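Local coordinates for protein glutathione S-transferase 2 (Onchocerca volvulus, PDB 1TU7) that conjugates glutathione to electrophilic compounds as a homodimeric pi-class transferase and appears to play a central role in the parasite's detoxification system, at residues Met1-Thr6 / Pro51-Gly56; Phe20-Asp25 / Pro186-Tyr191; Asn75-Asn80 / Ile147-Tyr152; Met89-Val94 / Asp151-Glu156. All blocks are in the same frame, centred on the assembly; numbering follows the deposited sequence.

Contact 1 (Met1-Thr6 / Pro51-Gly56)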
loop_
_atom_site.group_PDB
_atom_site.type_symbol
_atom_site.label_atom_id
_atom_site.label_comp_id
_atom_site.label_asym_id
_atom_site.label_seq_id
_atom_site.Cartn_x
_atom_site.Cartn_y
_atom_site.Cartn_z
ATOM N N MET A 1 -3.621 -20.839 20.412
ATOM C CA MET A 1 -4.254 -20.573 19.096
ATOM C C MET A 1 -3.224 -20.383 18.003
ATOM O O MET A 1 -2.090 -19.908 18.256
ATOM C CB MET A 1 -5.102 -19.326 19.186
ATOM C CG MET A 1 -6.143 -19.375 20.274
ATOM S SD MET A 1 -6.835 -17.796 20.531
ATOM C CE MET A 1 -8.015 -17.885 19.455
ATOM N N SER A 2 -3.619 -20.722 16.776
ATOM C CA SER A 2 -2.667 -20.701 15.678
ATOM C C SER A 2 -2.505 -19.359 14.968
ATOM O O SER A 2 -1.499 -19.147 14.273
ATOM C CB SER A 2 -3.002 -21.775 14.659
ATOM O OG SER A 2 -4.105 -21.418 13.852
ATOM N N TYR A 3 -3.477 -18.463 15.127
ATOM C CA TYR A 3 -3.376 -17.104 14.625
ATOM C C TYR A 3 -3.028 -16.179 15.766
ATOM O O TYR A 3 -3.673 -16.170 16.806
ATOM C CB TYR A 3 -4.685 -16.632 14.005
ATOM C CG TYR A 3 -5.108 -17.319 12.740
ATOM C CD1 TYR A 3 -5.987 -18.365 12.781
ATOM C CD2 TYR A 3 -4.651 -16.904 11.513
ATOM C CE1 TYR A 3 -6.416 -18.990 11.643
ATOM C CE2 TYR A 3 -5.061 -17.536 10.354
ATOM C CZ TYR A 3 -5.954 -18.585 10.428
ATOM O OH TYR A 3 -6.404 -19.251 9.307
ATOM N N LYS A 4 -2.022 -15.346 15.563
ATOM C CA LYS A 4 -1.637 -14.327 16.531
ATOM C C LYS A 4 -1.365 -13.049 15.769
ATOM O O LYS A 4 -0.596 -13.049 14.821
ATOM C CB LYS A 4 -0.408 -14.728 17.342
ATOM C CG LYS A 4 0.056 -13.645 18.267
ATOM C CD LYS A 4 0.974 -14.124 19.353
ATOM C CE LYS A 4 2.284 -14.500 18.855
ATOM N NZ LYS A 4 3.101 -15.037 20.000
ATOM N N LEU A 5 -1.968 -11.954 16.198
ATOM C CA LEU A 5 -1.721 -10.653 15.611
ATOM C C LEU A 5 -1.035 -9.795 16.632
ATOM O O LEU A 5 -1.599 -9.545 17.713
ATOM C CB LEU A 5 -3.035 -10.007 15.191
ATOM C CG LEU A 5 -2.917 -8.644 14.511
ATOM C CD1 LEU A 5 -2.354 -8.790 13.100
ATOM C CD2 LEU A 5 -4.269 -7.976 14.484
ATOM N N THR A 6 0.155 -9.328 16.290
ATOM C CA THR A 6 0.975 -8.514 17.174
ATOM C C THR A 6 0.952 -7.082 16.675
ATOM O O THR A 6 1.294 -6.811 15.523
ATOM C CB THR A 6 2.390 -9.075 17.219
ATOM O OG1 THR A 6 2.330 -10.395 17.779
ATOM C CG2 THR A 6 3.276 -8.254 18.150
ATOM N N PRO A 51 1.882 -4.010 12.096
ATOM C CA PRO A 51 1.458 -5.304 12.620
ATOM C C PRO A 51 2.158 -6.493 12.029
ATOM O O PRO A 51 2.756 -6.401 10.949
ATOM C CB PRO A 51 -0.028 -5.335 12.243
ATOM C CG PRO A 51 -0.113 -4.526 11.017
ATOM C CD PRO A 51 0.850 -3.407 11.239
ATOM N N CYS A 52 2.123 -7.583 12.782
ATOM C CA CYS A 52 2.556 -8.904 12.325
ATOM C C CYS A 52 1.507 -9.928 12.576
ATOM O O CYS A 52 1.013 -10.004 13.691
ATOM C CB CYS A 52 3.823 -9.281 13.074
ATOM S SG CYS A 52 4.545 -10.855 12.613
ATOM N N LEU A 53 1.168 -10.732 11.570
ATOM C CA LEU A 53 0.320 -11.894 11.764
ATOM C C LEU A 53 1.182 -13.148 11.724
ATOM O O LEU A 53 1.881 -13.391 10.731
ATOM C CB LEU A 53 -0.754 -11.982 10.684
ATOM C CG LEU A 53 -1.650 -13.213 10.818
ATOM C CD1 LEU A 53 -2.602 -13.014 11.991
ATOM C CD2 LEU A 53 -2.339 -13.422 9.456
ATOM N N TYR A 54 1.100 -13.928 12.786
ATOM C CA TYR A 54 1.570 -15.298 12.780
ATOM C C TYR A 54 0.400 -16.189 12.416
ATOM O O TYR A 54 -0.614 -16.196 13.097
ATOM C CB TYR A 54 2.122 -15.656 14.158
ATOM C CG TYR A 54 3.234 -14.746 14.664
ATOM C CD1 TYR A 54 2.943 -13.608 15.431
ATOM C CD2 TYR A 54 4.583 -15.028 14.389
ATOM C CE1 TYR A 54 3.948 -12.790 15.909
ATOM C CE2 TYR A 54 5.585 -14.202 14.871
ATOM C CZ TYR A 54 5.264 -13.102 15.640
ATOM O OH TYR A 54 6.252 -12.274 16.163
ATOM N N ASP A 55 0.540 -16.876 11.295
ATOM C CA ASP A 55 -0.450 -17.816 10.816
ATOM C C ASP A 55 0.217 -19.170 10.817
ATOM O O ASP A 55 0.979 -19.501 9.901
ATOM C CB ASP A 55 -0.864 -17.420 9.415
ATOM C CG ASP A 55 -1.950 -18.295 8.872
ATOM O OD1 ASP A 55 -2.215 -19.381 9.453
ATOM O OD2 ASP A 55 -2.584 -17.982 7.854
ATOM N N GLY A 56 -0.030 -19.936 11.873
ATOM C CA GLY A 56 0.755 -21.132 12.113
ATOM C C GLY A 56 2.239 -20.762 12.183
ATOM O O GLY A 56 2.609 -19.872 12.944
HETATM O O HOH W 1 1.145 -19.173 15.031
HETATM O O HOH W 2 -3.344 -20.889 11.328
#

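Contact 2 (Phe20-Asp25 / Pro186-Tyr191)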
loop_
_atom_site.group_PDB
_atom_site.type_symbol
_atom_site.label_atom_id
_atom_site.label_comp_id
_atom_site.label_asym_id
_atom_site.label_seq_id
_atom_site.Cartn_x
_atom_site.Cartn_y
_atom_site.Cartn_z
ATOM N N PHE A 20 -11.595 -7.975 10.461
ATOM C CA PHE A 20 -11.712 -9.145 9.589
ATOM C C PHE A 20 -11.853 -10.427 10.416
ATOM O O PHE A 20 -12.782 -11.188 10.230
ATOM C CB PHE A 20 -10.506 -9.189 8.641
ATOM C CG PHE A 20 -10.501 -10.325 7.660
ATOM C CD1 PHE A 20 -10.465 -10.043 6.304
ATOM C CD2 PHE A 20 -10.447 -11.648 8.040
ATOM C CE1 PHE A 20 -10.415 -11.048 5.364
ATOM C CE2 PHE A 20 -10.398 -12.657 7.073
ATOM C CZ PHE A 20 -10.382 -12.339 5.739
ATOM N N LEU A 21 -10.929 -10.625 11.350
ATOM C CA LEU A 21 -10.849 -11.846 12.134
ATOM C C LEU A 21 -12.086 -11.958 13.019
ATOM O O LEU A 21 -12.690 -13.008 13.110
ATOM C CB LEU A 21 -9.559 -11.840 12.940
ATOM C CG LEU A 21 -8.268 -11.913 12.146
ATOM C CD1 LEU A 21 -7.099 -11.554 12.991
ATOM C CD2 LEU A 21 -8.065 -13.318 11.566
ATOM N N VAL A 22 -12.468 -10.870 13.641
ATOM C CA VAL A 22 -13.631 -10.876 14.531
ATOM C C VAL A 22 -14.889 -11.183 13.725
ATOM O O VAL A 22 -15.670 -12.037 14.105
ATOM C CB VAL A 22 -13.783 -9.541 15.267
ATOM C CG1 VAL A 22 -15.138 -9.443 15.908
ATOM C CG2 VAL A 22 -12.708 -9.403 16.341
ATOM N N ASP A 23 -15.093 -10.513 12.603
ATOM C CA ASP A 23 -16.311 -10.687 11.829
ATOM C C ASP A 23 -16.419 -12.068 11.225
ATOM O O ASP A 23 -17.516 -12.633 11.134
ATOM C CB ASP A 23 -16.391 -9.643 10.729
ATOM C CG ASP A 23 -17.709 -9.677 10.010
ATOM O OD1 ASP A 23 -17.703 -9.969 8.783
ATOM O OD2 ASP A 23 -18.762 -9.414 10.606
ATOM N N GLN A 24 -15.290 -12.616 10.789
ATOM C CA GLN A 24 -15.230 -13.957 10.205
ATOM C C GLN A 24 -15.181 -15.052 11.270
ATOM O O GLN A 24 -15.185 -16.234 10.923
ATOM C CB GLN A 24 -14.045 -14.064 9.250
ATOM C CG GLN A 24 -14.217 -13.291 7.950
ATOM C CD GLN A 24 -15.494 -13.628 7.248
ATOM O OE1 GLN A 24 -15.762 -14.796 7.021
ATOM N NE2 GLN A 24 -16.316 -12.630 6.980
ATOM N N ASP A 25 -15.156 -14.657 12.542
ATOM C CA ASP A 25 -15.071 -15.565 13.679
ATOM C C ASP A 25 -13.867 -16.484 13.618
ATOM O O ASP A 25 -13.936 -17.681 13.939
ATOM C CB ASP A 25 -16.374 -16.359 13.844
ATOM C CG ASP A 25 -16.610 -16.755 15.255
ATOM O OD1 ASP A 25 -17.342 -17.745 15.466
ATOM O OD2 ASP A 25 -16.120 -16.125 16.215
ATOM N N PRO A 186 -23.512 -8.847 13.522
ATOM C CA PRO A 186 -23.543 -9.207 14.943
ATOM C C PRO A 186 -22.196 -9.308 15.665
ATOM O O PRO A 186 -22.081 -8.834 16.800
ATOM C CB PRO A 186 -24.254 -10.551 14.939
ATOM C CG PRO A 186 -25.209 -10.410 13.811
ATOM C CD PRO A 186 -24.324 -9.782 12.708
ATOM N N LYS A 187 -21.191 -9.901 15.028
ATOM C CA LYS A 187 -19.914 -10.065 15.689
ATOM C C LYS A 187 -19.252 -8.680 15.840
ATOM O O LYS A 187 -18.579 -8.425 16.833
ATOM C CB LYS A 187 -19.007 -11.056 14.930
ATOM C CG LYS A 187 -19.549 -12.489 14.992
ATOM C CD LYS A 187 -19.161 -13.380 13.819
ATOM C CE LYS A 187 -20.030 -14.666 13.749
ATOM N NZ LYS A 187 -21.183 -14.640 12.766
ATOM N N LEU A 188 -19.448 -7.807 14.865
ATOM C CA LEU A 188 -18.877 -6.456 14.950
ATOM C C LEU A 188 -19.616 -5.583 15.920
ATOM O O LEU A 188 -19.011 -4.781 16.593
ATOM C CB LEU A 188 -18.812 -5.792 13.567
ATOM C CG LEU A 188 -17.889 -6.463 12.563
ATOM C CD1 LEU A 188 -17.791 -5.677 11.287
ATOM C CD2 LEU A 188 -16.502 -6.685 13.121
ATOM N N LYS A 189 -20.927 -5.752 16.047
ATOM C CA LYS A 189 -21.683 -4.955 16.988
ATOM C C LYS A 189 -21.152 -5.207 18.378
ATOM O O LYS A 189 -20.918 -4.267 19.139
ATOM C CB LYS A 189 -23.184 -5.304 16.917
ATOM C CG LYS A 189 -24.048 -4.499 17.870
ATOM C CD LYS A 189 -25.518 -4.841 17.675
ATOM C CE LYS A 189 -26.408 -4.034 18.602
ATOM N NZ LYS A 189 -27.840 -4.426 18.382
ATOM N N GLU A 190 -21.002 -6.466 18.742
ATOM C CA GLU A 190 -20.519 -6.815 20.077
ATOM C C GLU A 190 -19.088 -6.310 20.311
ATOM O O GLU A 190 -18.761 -5.703 21.344
ATOM C CB GLU A 190 -20.602 -8.322 20.206
ATOM C CG GLU A 190 -19.948 -8.960 21.410
ATOM C CD GLU A 190 -20.071 -10.485 21.376
ATOM O OE1 GLU A 190 -19.718 -11.141 20.340
ATOM O OE2 GLU A 190 -20.540 -11.039 22.382
ATOM N N TYR A 191 -18.246 -6.505 19.312
ATOM C CA TYR A 191 -16.836 -6.125 19.427
ATOM C C TYR A 191 -16.718 -4.615 19.584
ATOM O O TYR A 191 -15.955 -4.128 20.411
ATOM C CB TYR A 191 -16.100 -6.588 18.186
ATOM C CG TYR A 191 -14.675 -6.095 18.093
ATOM C CD1 TYR A 191 -14.339 -5.086 17.228
ATOM C CD2 TYR A 191 -13.686 -6.638 18.889
ATOM C CE1 TYR A 191 -13.016 -4.632 17.128
ATOM C CE2 TYR A 191 -12.365 -6.192 18.816
ATOM C CZ TYR A 191 -12.036 -5.203 17.927
ATOM O OH TYR A 191 -10.724 -4.772 17.886
HETATM O O HOH W 3 -20.797 -10.486 12.110
#

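Contact 3 (Asn75-Asn80 / Ile147-Tyr152)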
loop_
_atom_site.group_PDB
_atom_site.type_symbol
_atom_site.label_atom_id
_atom_site.label_comp_id
_atom_site.label_asym_id
_atom_site.label_seq_id
_atom_site.Cartn_x
_atom_site.Cartn_y
_atom_site.Cartn_z
ATOM N N ASN A 75 -11.659 -16.615 1.322
ATOM C CA ASN A 75 -12.527 -16.293 0.197
ATOM C C ASN A 75 -13.184 -14.925 0.264
ATOM O O ASN A 75 -14.329 -14.748 -0.137
ATOM C CB ASN A 75 -13.594 -17.404 0.073
ATOM C CG ASN A 75 -14.200 -17.562 -1.328
ATOM O OD1 ASN A 75 -15.341 -18.103 -1.477
ATOM N ND2 ASN A 75 -13.524 -17.101 -2.330
ATOM N N LEU A 76 -12.431 -13.953 0.794
ATOM C CA LEU A 76 -12.852 -12.559 0.889
ATOM C C LEU A 76 -12.021 -11.662 -0.046
ATOM O O LEU A 76 -11.850 -10.484 0.224
ATOM C CB LEU A 76 -12.757 -12.063 2.341
ATOM C CG LEU A 76 -14.057 -12.047 3.133
ATOM C CD1 LEU A 76 -14.485 -13.458 3.456
ATOM C CD2 LEU A 76 -13.918 -11.204 4.395
ATOM N N ASN A 77 -11.553 -12.227 -1.143
ATOM C CA ASN A 77 -10.701 -11.551 -2.139
ATOM C C ASN A 77 -11.405 -11.407 -3.487
ATOM O O ASN A 77 -10.741 -11.306 -4.498
ATOM C CB ASN A 77 -9.433 -12.380 -2.322
ATOM C CG ASN A 77 -8.302 -11.638 -2.999
ATOM O OD1 ASN A 77 -7.493 -12.273 -3.705
ATOM N ND2 ASN A 77 -8.154 -10.384 -2.707
ATOM N N GLY A 78 -12.724 -11.428 -3.515
ATOM C CA GLY A 78 -13.491 -11.355 -4.762
ATOM C C GLY A 78 -13.609 -12.691 -5.432
ATOM O O GLY A 78 -12.891 -13.623 -5.126
ATOM N N GLU A 79 -14.521 -12.747 -6.395
ATOM C CA GLU A 79 -14.829 -14.004 -7.078
ATOM C C GLU A 79 -14.168 -14.133 -8.437
ATOM O O GLU A 79 -14.129 -15.237 -8.993
ATOM C CB GLU A 79 -16.327 -14.168 -7.232
ATOM C CG GLU A 79 -17.069 -14.413 -5.930
ATOM C CD GLU A 79 -18.507 -14.840 -6.153
ATOM O OE1 GLU A 79 -18.991 -14.778 -7.315
ATOM O OE2 GLU A 79 -19.154 -15.257 -5.176
ATOM N N ASN A 80 -13.656 -13.031 -8.960
ATOM C CA ASN A 80 -12.956 -13.042 -10.234
ATOM C C ASN A 80 -11.903 -11.956 -10.254
ATOM O O ASN A 80 -11.851 -11.133 -9.334
ATOM C CB ASN A 80 -13.969 -12.901 -11.394
ATOM C CG ASN A 80 -14.902 -11.743 -11.207
ATOM O OD1 ASN A 80 -16.157 -11.891 -11.169
ATOM N ND2 ASN A 80 -14.332 -10.577 -11.101
ATOM N N ILE A 147 -19.101 -9.935 1.275
ATOM C CA ILE A 147 -18.094 -9.201 2.001
ATOM C C ILE A 147 -16.710 -9.488 1.463
ATOM O O ILE A 147 -16.424 -10.582 0.958
ATOM C CB ILE A 147 -18.217 -9.504 3.516
ATOM C CG1 ILE A 147 -17.419 -8.452 4.325
ATOM C CG2 ILE A 147 -17.817 -10.966 3.848
ATOM C CD1 ILE A 147 -18.129 -7.870 5.458
ATOM N N SER A 148 -15.855 -8.485 1.566
ATOM C CA SER A 148 -14.463 -8.596 1.170
ATOM C C SER A 148 -13.589 -7.894 2.185
ATOM O O SER A 148 -14.085 -7.143 3.031
ATOM C CB SER A 148 -14.225 -7.972 -0.201
ATOM O OG SER A 148 -14.458 -6.560 -0.184
ATOM N N TYR A 149 -12.279 -8.059 2.070
ATOM C CA TYR A 149 -11.417 -7.457 3.062
ATOM C C TYR A 149 -11.529 -5.938 3.060
ATOM O O TYR A 149 -11.342 -5.308 4.105
ATOM C CB TYR A 149 -9.970 -7.880 2.916
ATOM C CG TYR A 149 -9.243 -7.431 1.674
ATOM C CD1 TYR A 149 -8.491 -6.259 1.677
ATOM C CD2 TYR A 149 -9.252 -8.189 0.505
ATOM C CE1 TYR A 149 -7.807 -5.838 0.577
ATOM C CE2 TYR A 149 -8.518 -7.782 -0.609
ATOM C CZ TYR A 149 -7.798 -6.604 -0.569
ATOM O OH TYR A 149 -7.065 -6.227 -1.683
ATOM N N ALA A 150 -11.807 -5.352 1.897
ATOM C CA ALA A 150 -11.848 -3.915 1.787
ATOM C C ALA A 150 -12.978 -3.322 2.610
ATOM O O ALA A 150 -12.849 -2.198 3.082
ATOM C CB ALA A 150 -11.966 -3.471 0.326
ATOM N N ASP A 151 -14.056 -4.070 2.828
ATOM C CA ASP A 151 -15.134 -3.583 3.678
ATOM C C ASP A 151 -14.673 -3.242 5.081
ATOM O O ASP A 151 -15.098 -2.228 5.662
ATOM C CB ASP A 151 -16.272 -4.601 3.751
ATOM C CG ASP A 151 -16.977 -4.774 2.454
ATOM O OD1 ASP A 151 -17.445 -3.763 1.874
ATOM O OD2 ASP A 151 -17.117 -5.913 1.984
ATOM N N TYR A 152 -13.794 -4.047 5.647
ATOM C CA TYR A 152 -13.310 -3.773 7.007
ATOM C C TYR A 152 -12.456 -2.532 7.065
ATOM O O TYR A 152 -12.520 -1.766 8.002
ATOM C CB TYR A 152 -12.538 -4.980 7.572
ATOM C CG TYR A 152 -13.351 -6.269 7.523
ATOM C CD1 TYR A 152 -12.953 -7.331 6.696
ATOM C CD2 TYR A 152 -14.520 -6.413 8.250
ATOM C CE1 TYR A 152 -13.686 -8.477 6.649
ATOM C CE2 TYR A 152 -15.258 -7.576 8.195
ATOM C CZ TYR A 152 -14.842 -8.585 7.387
ATOM O OH TYR A 152 -15.583 -9.741 7.333
HETATM O O HOH W 4 -7.409 -7.978 -3.798
HETATM O O HOH W 5 -14.969 -11.324 -1.508
#

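Contact 4 (Met89-Val94 / Asp151-Glu156)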
loop_
_atom_site.group_PDB
_atom_site.type_symbol
_atom_site.label_atom_id
_atom_site.label_comp_id
_atom_site.label_asym_id
_atom_site.label_seq_id
_atom_site.Cartn_x
_atom_site.Cartn_y
_atom_site.Cartn_z
ATOM N N MET A 89 -7.923 -1.886 -5.282
ATOM C CA MET A 89 -7.913 -0.477 -5.646
ATOM C C MET A 89 -8.674 0.346 -4.582
ATOM O O MET A 89 -8.215 1.399 -4.143
ATOM C CB MET A 89 -8.554 -0.323 -7.023
ATOM C CG MET A 89 -8.587 1.075 -7.537
ATOM S SD MET A 89 -9.494 1.178 -9.117
ATOM C CE MET A 89 -11.066 1.646 -8.557
ATOM N N PHE A 90 -9.848 -0.121 -4.188
ATOM C CA PHE A 90 -10.668 0.563 -3.191
ATOM C C PHE A 90 -9.912 0.665 -1.854
ATOM O O PHE A 90 -9.809 1.738 -1.260
ATOM C CB PHE A 90 -12.005 -0.181 -3.021
ATOM C CG PHE A 90 -13.146 0.675 -2.510
ATOM C CD1 PHE A 90 -14.283 0.833 -3.264
ATOM C CD2 PHE A 90 -13.098 1.304 -1.299
ATOM C CE1 PHE A 90 -15.298 1.631 -2.859
ATOM C CE2 PHE A 90 -14.159 2.096 -0.885
ATOM C CZ PHE A 90 -15.245 2.262 -1.683
ATOM N N CYS A 91 -9.364 -0.455 -1.412
ATOM C CA CYS A 91 -8.642 -0.522 -0.158
ATOM C C CYS A 91 -7.434 0.411 -0.179
ATOM O O CYS A 91 -7.156 1.102 0.800
ATOM C CB CYS A 91 -8.251 -1.963 0.138
ATOM S SG CYS A 91 -7.793 -2.226 1.879
ATOM N N GLU A 92 -6.747 0.479 -1.303
ATOM C CA GLU A 92 -5.630 1.405 -1.449
ATOM C C GLU A 92 -6.081 2.855 -1.328
ATOM O O GLU A 92 -5.367 3.687 -0.753
ATOM C CB GLU A 92 -4.876 1.180 -2.754
ATOM C CG GLU A 92 -4.081 -0.121 -2.791
ATOM C CD GLU A 92 -2.951 -0.133 -1.787
ATOM O OE1 GLU A 92 -3.057 -0.884 -0.811
ATOM O OE2 GLU A 92 -2.029 0.708 -1.963
ATOM N N GLY A 93 -7.245 3.179 -1.880
ATOM C CA GLY A 93 -7.792 4.507 -1.663
ATOM C C GLY A 93 -8.058 4.775 -0.203
ATOM O O GLY A 93 -7.820 5.856 0.285
ATOM N N VAL A 94 -8.553 3.779 0.521
ATOM C CA VAL A 94 -8.786 3.945 1.955
ATOM C C VAL A 94 -7.483 4.215 2.665
ATOM O O VAL A 94 -7.405 5.094 3.517
ATOM C CB VAL A 94 -9.507 2.708 2.540
ATOM C CG1 VAL A 94 -9.648 2.824 4.040
ATOM C CG2 VAL A 94 -10.894 2.564 1.889
ATOM N N ASP A 151 -14.056 -4.070 2.828
ATOM C CA ASP A 151 -15.134 -3.583 3.678
ATOM C C ASP A 151 -14.673 -3.242 5.081
ATOM O O ASP A 151 -15.098 -2.228 5.662
ATOM C CB ASP A 151 -16.272 -4.601 3.751
ATOM C CG ASP A 151 -16.977 -4.774 2.454
ATOM O OD1 ASP A 151 -17.445 -3.763 1.874
ATOM O OD2 ASP A 151 -17.117 -5.913 1.984
ATOM N N TYR A 152 -13.794 -4.047 5.647
ATOM C CA TYR A 152 -13.310 -3.773 7.007
ATOM C C TYR A 152 -12.456 -2.532 7.065
ATOM O O TYR A 152 -12.520 -1.766 8.002
ATOM C CB TYR A 152 -12.538 -4.980 7.572
ATOM C CG TYR A 152 -13.351 -6.269 7.523
ATOM C CD1 TYR A 152 -12.953 -7.331 6.696
ATOM C CD2 TYR A 152 -14.520 -6.413 8.250
ATOM C CE1 TYR A 152 -13.686 -8.477 6.649
ATOM C CE2 TYR A 152 -15.258 -7.576 8.195
ATOM C CZ TYR A 152 -14.842 -8.585 7.387
ATOM O OH TYR A 152 -15.583 -9.741 7.333
ATOM N N ALA A 153 -11.623 -2.339 6.052
ATOM C CA ALA A 153 -10.796 -1.154 5.982
ATOM C C ALA A 153 -11.648 0.092 5.838
ATOM O O ALA A 153 -11.428 1.088 6.522
ATOM C CB ALA A 153 -9.840 -1.294 4.843
ATOM N N LEU A 154 -12.634 0.042 4.945
ATOM C CA LEU A 154 -13.516 1.200 4.788
ATOM C C LEU A 154 -14.288 1.480 6.075
ATOM O O LEU A 154 -14.432 2.625 6.493
ATOM C CB LEU A 154 -14.457 1.018 3.601
ATOM C CG LEU A 154 -15.438 2.179 3.365
ATOM C CD1 LEU A 154 -14.730 3.467 3.056
ATOM C CD2 LEU A 154 -16.363 1.803 2.223
ATOM N N PHE A 155 -14.843 0.432 6.675
ATOM C CA PHE A 155 -15.567 0.565 7.925
ATOM C C PHE A 155 -14.719 1.283 8.970
ATOM O O PHE A 155 -15.153 2.260 9.592
ATOM C CB PHE A 155 -16.017 -0.810 8.434
ATOM C CG PHE A 155 -16.656 -0.785 9.802
ATOM C CD1 PHE A 155 -16.299 -1.716 10.755
ATOM C CD2 PHE A 155 -17.635 0.143 10.123
ATOM C CE1 PHE A 155 -16.854 -1.721 12.000
ATOM C CE2 PHE A 155 -18.221 0.137 11.369
ATOM C CZ PHE A 155 -17.836 -0.797 12.306
ATOM N N GLU A 156 -13.506 0.820 9.188
ATOM C CA GLU A 156 -12.657 1.434 10.187
ATOM C C GLU A 156 -12.350 2.884 9.840
ATOM O O GLU A 156 -12.396 3.748 10.696
ATOM C CB GLU A 156 -11.362 0.627 10.344
ATOM C CG GLU A 156 -10.359 1.256 11.297
ATOM C CD GLU A 156 -10.728 1.247 12.768
ATOM O OE1 GLU A 156 -11.833 0.757 13.117
ATOM O OE2 GLU A 156 -9.861 1.709 13.569
#

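Contact 1 (Met1-Thr6 / Pro51-Gly56)
Lys4 and Tyr54 lie side by side on one face of the sheet and point the same way. Lys4 CG is anti to the backbone N (chi1 176°) and the chain bends at chi3, which carries CE to 3.6 Å from Tyr54 CD1. Lys4 NZ stands above the plane of the ring, but at 5.1 Å from the Tyr54 centroid any cation-pi attraction is weak at most. Thr6 meets the same ring at its edge, OG1 in the ring plane and 3.4 Å from Tyr54 CE1, while OG1 itself is hydrogen-bonded to Asp31. Cys52 SG lies over one face, toward the rim of the ring.

On the other face Tyr3 runs alongside Asp55, ring and carboxylate planes 39° apart, with Tyr3 CE2 3.5 Å from Asp55 OD1. Lys73 ties the pair together, bonding to both Tyr3 OH and Asp55 OD2; His69 adds a second bond to OD2. A water links Asp55 OD1 to Ser2 OG. Further along, Leu5 CD1 packs 4.3 Å from Leu53 CB; helix 15-23 meets Leu5, and helix 63-73 meets Leu53.

Five backbone hydrogen bonds fix the register, among them Thr6 N to Cys52 O at 2.8 Å and Tyr54 N to Lys4 O at 2.8 Å. The strand directions, 168° apart, make this an antiparallel pair. Pro51, preceded by a cis peptide and touching glutathione, leads into strand 52-55, the arrangement characteristic of the thioredoxin-like GST N-terminal domain.

Contact 2 (Phe20-Asp25 / Pro186-Tyr191)
Val22 and Asp23 near the end of helix 15-23 pack against Lys187, Leu188 and Tyr191 of helix 186-197, joining the N-terminal and C-terminal domains through apolar side chains and lysine methylenes, with a water bridge and no direct hydrogen bond. Val22 and Tyr191 cross at about a right angle. The two valine methyls divide the work: with chi1 at 166°, CG1 reaches Tyr191 CB at 3.8 Å, whereas CG2 sits over one face of the Tyr191 ring, 4.2 Å from the ring centroid and 22° off its normal, a CH-pi contact. The phenol end of Tyr191 is bonded to Glu15 at the start of helix 15-23.

Asp23 lies across Leu188, with OD2 3.6 Å from Leu188 CG. The same oxygen accepts a bond from a water that in turn accepts one from Lys187 N, while OD1 is held by Arg185 and Tyr152. The aliphatic part of Lys187 lies along the helix end, CD 3.2 Å from Asp23 O and CE 4.0 Å from Asp25 CB. There Asp25, with positive phi, terminates helix 15-23 in a Schellman motif. Packing of this helix against the C-terminal helices is characteristic of the domain interface in cytosolic GSTs.

Contact 3 (Asn75-Asn80 / Ile147-Tyr152)
The loop between the two GST domains closes here on the start of helix 149-164, and Leu76 carries most of the contact. Leu76 CG rests 3.5 Å from Ile147 O, and its CD2 comes in at the edge of the Tyr152 ring, 3.5 Å from CE1. Behind it, Leu76 O accepts a hydrogen bond from Tyr149 N (3.1 Å), lying in the carbonyl plane. The first turn of the helix is itself braced: Ser148 N donates to Asp151 OD2 at 2.9 Å, one half of the capping box expected of the Ser-X-X-Asp sequence known from GSTs, and Asp151 OD1 takes a further bond from Ile142 N. Tyr149 CG stands between the backbone N and the carbonyl carbon (chi1 66°), which sets the ring side by side with Asn77, whose ND2 lies at the ring edge, 3.4 Å from CE2. One water joins Asn77 ND2, weakly, to Tyr149 OH; another connects Gly78 N with Ile147 O.

Contact 4 (Met89-Val94 / Asp151-Glu156)
With chi1 at -155° in Phe90 and 175° in Val94, two side chains whose CB atoms already point at helix 149-164 present particular atoms to it: CE2 of the Phe90 ring, and both methyls of Val94. Val94 straddles two partners. Its CG1 lies 3.5 Å from Ala153 O, in contact with the carbonyl group of the facing helix, while CG2 meets Leu154 CD1 at 4.1 Å. Leu154 gives its other methyl to Phe90: CD2 approaches CE2 of the ring at 3.8 Å, obliquely to the ring. Ala153 points its methyl toward helix 81-107, where CB touches Cys91 SG at 3.7 Å and Val94 CG1 at 4.2 Å. The axes of the two short segments come within 9.2 Å of each other.

No hydrogen bond crosses the contact, and all five touching residues are buried. Further layers close round it: Leu131 and Phe128 of helix 109-132 meet Phe90 and Val94, and Phe178 of helix 173-183 meets Leu154. On the far side of helix 81-107, Met89 and Glu92 pack on Gln46 and Gln62 of the second subunit. The two helices run in nearly the same direction, 24° apart, as a pair in the core of the all-helical C-terminal domain that characterises the GST fold.

In the fold
Contact 4 is wholly buried and apolar, and contact 3 is also buried but mixes apolar packing with a backbone hydrogen bond and waters. Contacts 1 and 2 are only partly buried. Contact 1 alone is a strand pairing held by backbone bonds, and it alone includes a residue of the glutathione pocket. Contacts 3 and 4 share helix 149-164, and Tyr149 and Ala150 of the former touch Cys91 of the latter. Contact 2 joins the two domains, whereas contact 3 sets the connecting loop on helix 149-164. These two touch each other where Phe20 packs on Leu76 and Gln24 probably hydrogen-bonds to Tyr152 OH. Contact 1 touches none of the others, its centre lying about 17 Å from that of contact 2.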